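Local coordinates for SusD superfamily protein (Bacteroides thetaiotaomicron VPI-5482, PDB 3HDX) that probably binds polysaccharide at the outer membrane as a member of the SusD family, which works in glycan capture and uptake, at residues Val132-Tyr137 / Pro148-Gln153; Leu368-Ala373 / Val384-Met389. All coordinates share one frame; numbering follows the deposited sequence. Where two conformers were deposited one is given.

Interaction 1 (Val132-Tyr137 / Pro148-Gln153); sequences VPLVTY and PRTDAQ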
loop_
_atom_site.group_PDB
_atom_site.type_symbol
_atom_site.label_atom_id
_atom_site.label_comp_id
_atom_site.label_asym_id
_atom_site.label_seq_id
_atom_site.Cartn_x
_atom_site.Cartn_y
_atom_site.Cartn_z
ATOM N N VAL A 132 9.391 -15.556 5.240
ATOM C CA VAL A 132 9.423 -14.960 6.583
ATOM C C VAL A 132 8.893 -15.996 7.564
ATOM O O VAL A 132 8.060 -16.848 7.167
ATOM C CB VAL A 132 8.592 -13.635 6.700
ATOM C CG1 VAL A 132 9.104 -12.553 5.759
ATOM C CG2 VAL A 132 7.109 -13.922 6.445
ATOM N N PRO A 133 9.347 -15.951 8.846
ATOM C CA PRO A 133 8.810 -16.966 9.790
ATOM C C PRO A 133 7.283 -16.848 10.001
ATOM O O PRO A 133 6.770 -15.744 10.274
ATOM C CB PRO A 133 9.559 -16.692 11.103
ATOM C CG PRO A 133 10.749 -15.945 10.699
ATOM C CD PRO A 133 10.514 -15.239 9.404
ATOM N N LEU A 134 6.581 -17.966 9.797
ATOM C CA LEU A 134 5.130 -17.960 9.945
ATOM C C LEU A 134 4.752 -18.267 11.404
ATOM O O LEU A 134 4.792 -19.413 11.836
ATOM C CB LEU A 134 4.483 -18.934 8.967
ATOM C CG LEU A 134 2.949 -18.998 9.036
ATOM C CD1 LEU A 134 2.236 -17.638 8.927
ATOM C CD2 LEU A 134 2.440 -20.030 7.942
ATOM N N VAL A 135 4.469 -17.209 12.153
ATOM C CA VAL A 135 4.058 -17.263 13.551
ATOM C C VAL A 135 2.528 -17.052 13.617
ATOM O O VAL A 135 2.017 -16.001 13.215
ATOM C CB VAL A 135 4.823 -16.218 14.385
ATOM C CG1 VAL A 135 4.377 -16.301 15.875
ATOM C CG2 VAL A 135 6.361 -16.398 14.221
ATOM N N THR A 136 1.807 -18.012 14.187
ATOM C CA THR A 136 0.331 -17.995 14.214
ATOM C C THR A 136 -0.261 -17.885 15.635
ATOM O O THR A 136 -1.477 -18.098 15.840
ATOM C CB THR A 136 -0.177 -19.319 13.544
ATOM O OG1 THR A 136 0.305 -20.425 14.320
ATOM C CG2 THR A 136 0.330 -19.439 12.097
ATOM N N TYR A 137 0.613 -17.603 16.599
ATOM C CA TYR A 137 0.251 -17.561 18.019
ATOM C C TYR A 137 1.042 -16.474 18.730
ATOM O O TYR A 137 2.119 -16.076 18.244
ATOM C CB TYR A 137 0.542 -18.931 18.624
ATOM C CG TYR A 137 1.985 -19.400 18.467
ATOM C CD1 TYR A 137 2.399 -20.052 17.313
ATOM C CD2 TYR A 137 2.944 -19.154 19.473
ATOM C CE1 TYR A 137 3.705 -20.419 17.133
ATOM C CE2 TYR A 137 4.250 -19.567 19.314
ATOM C CZ TYR A 137 4.628 -20.205 18.163
ATOM O OH TYR A 137 5.913 -20.621 17.987
ATOM N N PRO A 148 12.653 -21.457 11.392
ATOM C CA PRO A 148 13.204 -20.858 10.216
ATOM C C PRO A 148 12.189 -19.914 9.527
ATOM O O PRO A 148 11.013 -19.802 9.898
ATOM C CB PRO A 148 13.525 -22.065 9.346
ATOM C CG PRO A 148 12.422 -23.021 9.693
ATOM C CD PRO A 148 12.203 -22.845 11.134
ATOM N N ARG A 149 12.683 -19.255 8.511
ATOM C CA ARG A 149 11.821 -18.529 7.584
ATOM C C ARG A 149 10.929 -19.575 6.902
ATOM O O ARG A 149 11.383 -20.697 6.569
ATOM C CB ARG A 149 12.679 -17.775 6.567
ATOM C CG ARG A 149 13.559 -16.724 7.222
ATOM C CD ARG A 149 14.582 -16.147 6.298
ATOM N NE ARG A 149 13.942 -15.347 5.260
ATOM C CZ ARG A 149 14.538 -14.880 4.177
ATOM N NH1 ARG A 149 15.842 -15.115 3.939
ATOM N NH2 ARG A 149 13.806 -14.223 3.289
ATOM N N THR A 150 9.664 -19.229 6.735
ATOM C CA THR A 150 8.672 -20.101 6.093
ATOM C C THR A 150 8.553 -19.699 4.633
ATOM O O THR A 150 8.596 -18.511 4.322
ATOM C CB THR A 150 7.304 -19.968 6.804
ATOM O OG1 THR A 150 7.480 -20.202 8.214
ATOM C CG2 THR A 150 6.244 -20.955 6.217
ATOM N N ASP A 151 8.381 -20.693 3.764
ATOM C CA ASP A 151 8.199 -20.445 2.345
ATOM C C ASP A 151 7.116 -19.357 2.123
ATOM O O ASP A 151 6.033 -19.415 2.716
ATOM C CB ASP A 151 7.762 -21.725 1.643
ATOM C CG ASP A 151 7.713 -21.561 0.187
ATOM O OD1 ASP A 151 8.762 -21.650 -0.464
ATOM O OD2 ASP A 151 6.622 -21.325 -0.321
ATOM N N ALA A 152 7.432 -18.373 1.295
ATOM C CA ALA A 152 6.516 -17.258 1.005
ATOM C C ALA A 152 5.153 -17.765 0.559
ATOM O O ALA A 152 4.154 -17.190 0.964
ATOM C CB ALA A 152 7.103 -16.346 -0.062
ATOM N N GLN A 153 5.100 -18.808 -0.286
ATOM C CA GLN A 153 3.809 -19.356 -0.746
ATOM C C GLN A 153 2.957 -19.829 0.429
ATOM O O GLN A 153 1.733 -19.596 0.468
ATOM C CB GLN A 153 4.010 -20.492 -1.740
ATOM C CG GLN A 153 2.741 -20.943 -2.425
ATOM C CD GLN A 153 3.008 -21.950 -3.516
ATOM O OE1 GLN A 153 4.125 -22.453 -3.673
ATOM N NE2 GLN A 153 1.984 -22.259 -4.264
#
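Thr150 lies against the backbone of Val132-Leu134 and makes all three hydrogen bonds of this contact. Its CB sits 3.2 Å from Val132 O, and from there the side chain forks. OG1, set beside its own backbone N (chi1 -54°), accepts from Leu134 N at 2.9 Å, with an angle of 150° at the hydrogen; CG2 takes the other branch and rests 3.8 Å from Leu134 CB. A valine in place of this threonine would probably leave Leu134 N without its acceptor and let the chain after Pro133 drift from its neighbour. The main chain of Thr150 adds two bonds to Val132: its N donates to Val132 O at 2.9 Å, and its O receives a weak bond from Val132 N. Together they make a single antiparallel bridge, a hydrogen-bonded pair, where the long link between helices 104-129 and 152-169 doubles back on itself just ahead of the second helix, whose N-cap is Asp151. Beside the bridge, Pro133 CD meets Arg149 CG at 4.0 Å, while Pro133 CA makes a CH...O contact with Pro148 O. The Arg149 chain, bent at chi3 (68°), carries its guanidinium to the carbonyl oxygens of Asp131 and Glu472.

Interaction 2 (Leu368-Ala373 / Val384-Met389); sequences LLRAEA and VSYLNM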
loop_
_atom_site.group_PDB
_atom_site.type_symbol
_atom_site.label_atom_id
_atom_site.label_comp_id
_atom_site.label_asym_id
_atom_site.label_seq_id
_atom_site.Cartn_x
_atom_site.Cartn_y
_atom_site.Cartn_z
ATOM N N LEU A 368 -7.258 -0.712 -12.371
ATOM C CA LEU A 368 -6.082 -1.019 -13.223
ATOM C C LEU A 368 -5.621 -2.449 -12.968
ATOM O O LEU A 368 -5.184 -3.125 -13.892
ATOM C CB LEU A 368 -4.931 0.008 -13.051
ATOM C CG LEU A 368 -5.259 1.412 -13.553
ATOM C CD1 LEU A 368 -4.229 2.468 -13.037
ATOM C CD2 LEU A 368 -5.398 1.441 -15.109
ATOM N N LEU A 369 -5.760 -2.939 -11.730
ATOM C CA LEU A 369 -5.403 -4.339 -11.394
ATOM C C LEU A 369 -6.290 -5.275 -12.185
ATOM O O LEU A 369 -5.835 -6.314 -12.677
ATOM C CB LEU A 369 -5.500 -4.567 -9.866
ATOM C CG LEU A 369 -4.944 -5.930 -9.435
ATOM C CD1 LEU A 369 -3.400 -6.016 -9.645
ATOM C CD2 LEU A 369 -5.358 -6.210 -7.956
ATOM N N ARG A 370 -7.576 -4.953 -12.231
ATOM C CA ARG A 370 -8.516 -5.744 -13.016
ATOM C C ARG A 370 -8.093 -5.804 -14.499
ATOM O O ARG A 370 -8.180 -6.866 -15.105
ATOM C CB ARG A 370 -9.951 -5.227 -12.863
ATOM C CG ARG A 370 -10.948 -6.196 -13.424
ATOM C CD ARG A 370 -12.321 -5.673 -13.265
ATOM N NE ARG A 370 -13.319 -6.645 -13.650
ATOM C CZ ARG A 370 -14.621 -6.421 -13.501
ATOM N NH1 ARG A 370 -15.075 -5.284 -12.931
ATOM N NH2 ARG A 370 -15.465 -7.381 -13.861
ATOM N N ALA A 371 -7.704 -4.659 -15.061
ATOM C CA ALA A 371 -7.183 -4.613 -16.446
ATOM C C ALA A 371 -5.965 -5.529 -16.628
ATOM O O ALA A 371 -5.904 -6.326 -17.562
ATOM C CB ALA A 371 -6.904 -3.173 -16.877
ATOM N N GLU A 372 -5.008 -5.432 -15.717
ATOM C CA GLU A 372 -3.835 -6.290 -15.718
ATOM C C GLU A 372 -4.249 -7.772 -15.707
ATOM O O GLU A 372 -3.744 -8.558 -16.523
ATOM C CB GLU A 372 -2.980 -5.936 -14.495
ATOM C CG GLU A 372 -1.816 -6.847 -14.119
ATOM C CD GLU A 372 -1.148 -6.429 -12.809
ATOM O OE1 GLU A 372 -1.281 -5.242 -12.379
ATOM O OE2 GLU A 372 -0.471 -7.297 -12.227
ATOM N N ALA A 373 -5.167 -8.128 -14.799
ATOM C CA ALA A 373 -5.632 -9.507 -14.651
ATOM C C ALA A 373 -6.319 -10.025 -15.923
ATOM O O ALA A 373 -6.048 -11.120 -16.381
ATOM C CB ALA A 373 -6.556 -9.652 -13.421
ATOM N N VAL A 384 -9.439 -3.193 -21.791
ATOM C CA VAL A 384 -9.411 -1.827 -22.324
ATOM C C VAL A 384 -10.458 -0.946 -21.688
ATOM O O VAL A 384 -10.158 0.212 -21.373
ATOM C CB VAL A 384 -9.513 -1.818 -23.894
ATOM C CG1 VAL A 384 -9.733 -0.407 -24.434
ATOM C CG2 VAL A 384 -8.261 -2.457 -24.525
ATOM N N SER A 385 -11.673 -1.474 -21.460
ATOM C CA SER A 385 -12.713 -0.630 -20.846
ATOM C C SER A 385 -12.290 -0.131 -19.456
ATOM O O SER A 385 -12.512 1.012 -19.138
ATOM C CB SER A 385 -14.068 -1.326 -20.760
ATOM O OG SER A 385 -14.026 -2.395 -19.860
ATOM N N TYR A 386 -11.609 -0.968 -18.682
ATOM C CA TYR A 386 -11.148 -0.591 -17.328
ATOM C C TYR A 386 -10.004 0.439 -17.391
ATOM O O TYR A 386 -9.986 1.387 -16.630
ATOM C CB TYR A 386 -10.801 -1.837 -16.510
ATOM C CG TYR A 386 -12.049 -2.683 -16.362
ATOM C CD1 TYR A 386 -13.097 -2.247 -15.575
ATOM C CD2 TYR A 386 -12.178 -3.896 -17.038
ATOM C CE1 TYR A 386 -14.304 -3.004 -15.465
ATOM C CE2 TYR A 386 -13.324 -4.647 -16.940
ATOM C CZ TYR A 386 -14.388 -4.202 -16.156
ATOM O OH TYR A 386 -15.529 -4.989 -16.126
ATOM N N LEU A 387 -9.063 0.225 -18.292
ATOM C CA LEU A 387 -7.998 1.198 -18.550
ATOM C C LEU A 387 -8.608 2.556 -18.904
ATOM O O LEU A 387 -8.198 3.592 -18.361
ATOM C CB LEU A 387 -7.100 0.726 -19.699
ATOM C CG LEU A 387 -5.954 1.677 -20.082
ATOM C CD1 LEU A 387 -5.051 2.046 -18.874
ATOM C CD2 LEU A 387 -5.122 1.133 -21.246
ATOM N N ASN A 388 -9.583 2.550 -19.820
ATOM C CA ASN A 388 -10.230 3.791 -20.234
ATOM C C ASN A 388 -10.928 4.555 -19.117
ATOM O O ASN A 388 -10.972 5.783 -19.161
ATOM C CB ASN A 388 -11.184 3.576 -21.426
ATOM C CG ASN A 388 -10.453 3.425 -22.747
ATOM O OD1 ASN A 388 -9.337 3.946 -22.913
ATOM N ND2 ASN A 388 -11.074 2.746 -23.703
HETATM N N MSE A 389 -11.468 3.838 -18.125
HETATM C CA MSE A 389 -12.097 4.492 -16.980
HETATM C C MSE A 389 -11.149 5.451 -16.280
HETATM O O MSE A 389 -11.541 6.567 -15.867
HETATM C CB MSE A 389 -12.654 3.494 -15.976
HETATM C CG MSE A 389 -13.809 2.725 -16.462
HETATM SE SE MSE A 389 -14.431 1.444 -15.166
HETATM C CE MSE A 389 -15.593 0.479 -16.390
#
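Ala371 and Tyr386 meet where the two helices come close, their CA atoms 5.7 Å apart and their CB atoms 4.1 Å apart. The small methyl of Ala371 is consistent with this close approach, the axes of the short segments passing at 8.2 Å. On the buried flank, Leu368 CD2 touches Leu387 CD1 at 3.8 Å, the two side chains meeting at a slant through one methyl each. Helix 409-423 backs this apolar part, with Arg420 against Leu368 and Ile416 against Ala371. Helices 363-376 and 380-391 run antiparallel, at 156° between their directions, and follow each other through a short turn; such a helical hairpin is consistent with the TPR-like architecture of SusD proteins. The partly exposed flank is built differently, from two long side chains laid over each other. Arg370 leaves its helix with CG anti to the backbone N (chi1 -168°) and stays extended to NE, which carries CD over the middle of the Tyr386 ring in a CH-pi contact, 3.8 Å from the centroid. Farther out, Tyr386 OH lies over the centre of the guanidinium, 3.1 Å from Arg370 CZ, and the two planes are 21° apart. The hydroxyl therefore faces the flat side of the group, and its approaches to NH1 and NH2 are too poorly angled for hydrogen bonds. The charge is instead met through NE by a salt bridge to Glu217 on helix 213-226, which is likely to steady the guanidinium over the tyrosine.

Overall arrangement
The two contacts lie apart, their centres 33 Å from each other and their nearest atoms about 17 Å, and they share no helix. Interaction 1, partly buried, ties two parts of an irregular connection together just ahead of helix 152-169 and depends on polar bonds, with main-chain atoms and one hydroxyl doing most of the work. Interaction 2 is more buried and joins two successive regular helices whose main-chain groups bond within each helix, leaving side chains to make the contact: methyl groups on one flank, an arginine over a tyrosine on the other. In both an arginine reaches polar partners outside the pair, among them main-chain oxygens in interaction 1 and a carboxylate in interaction 2.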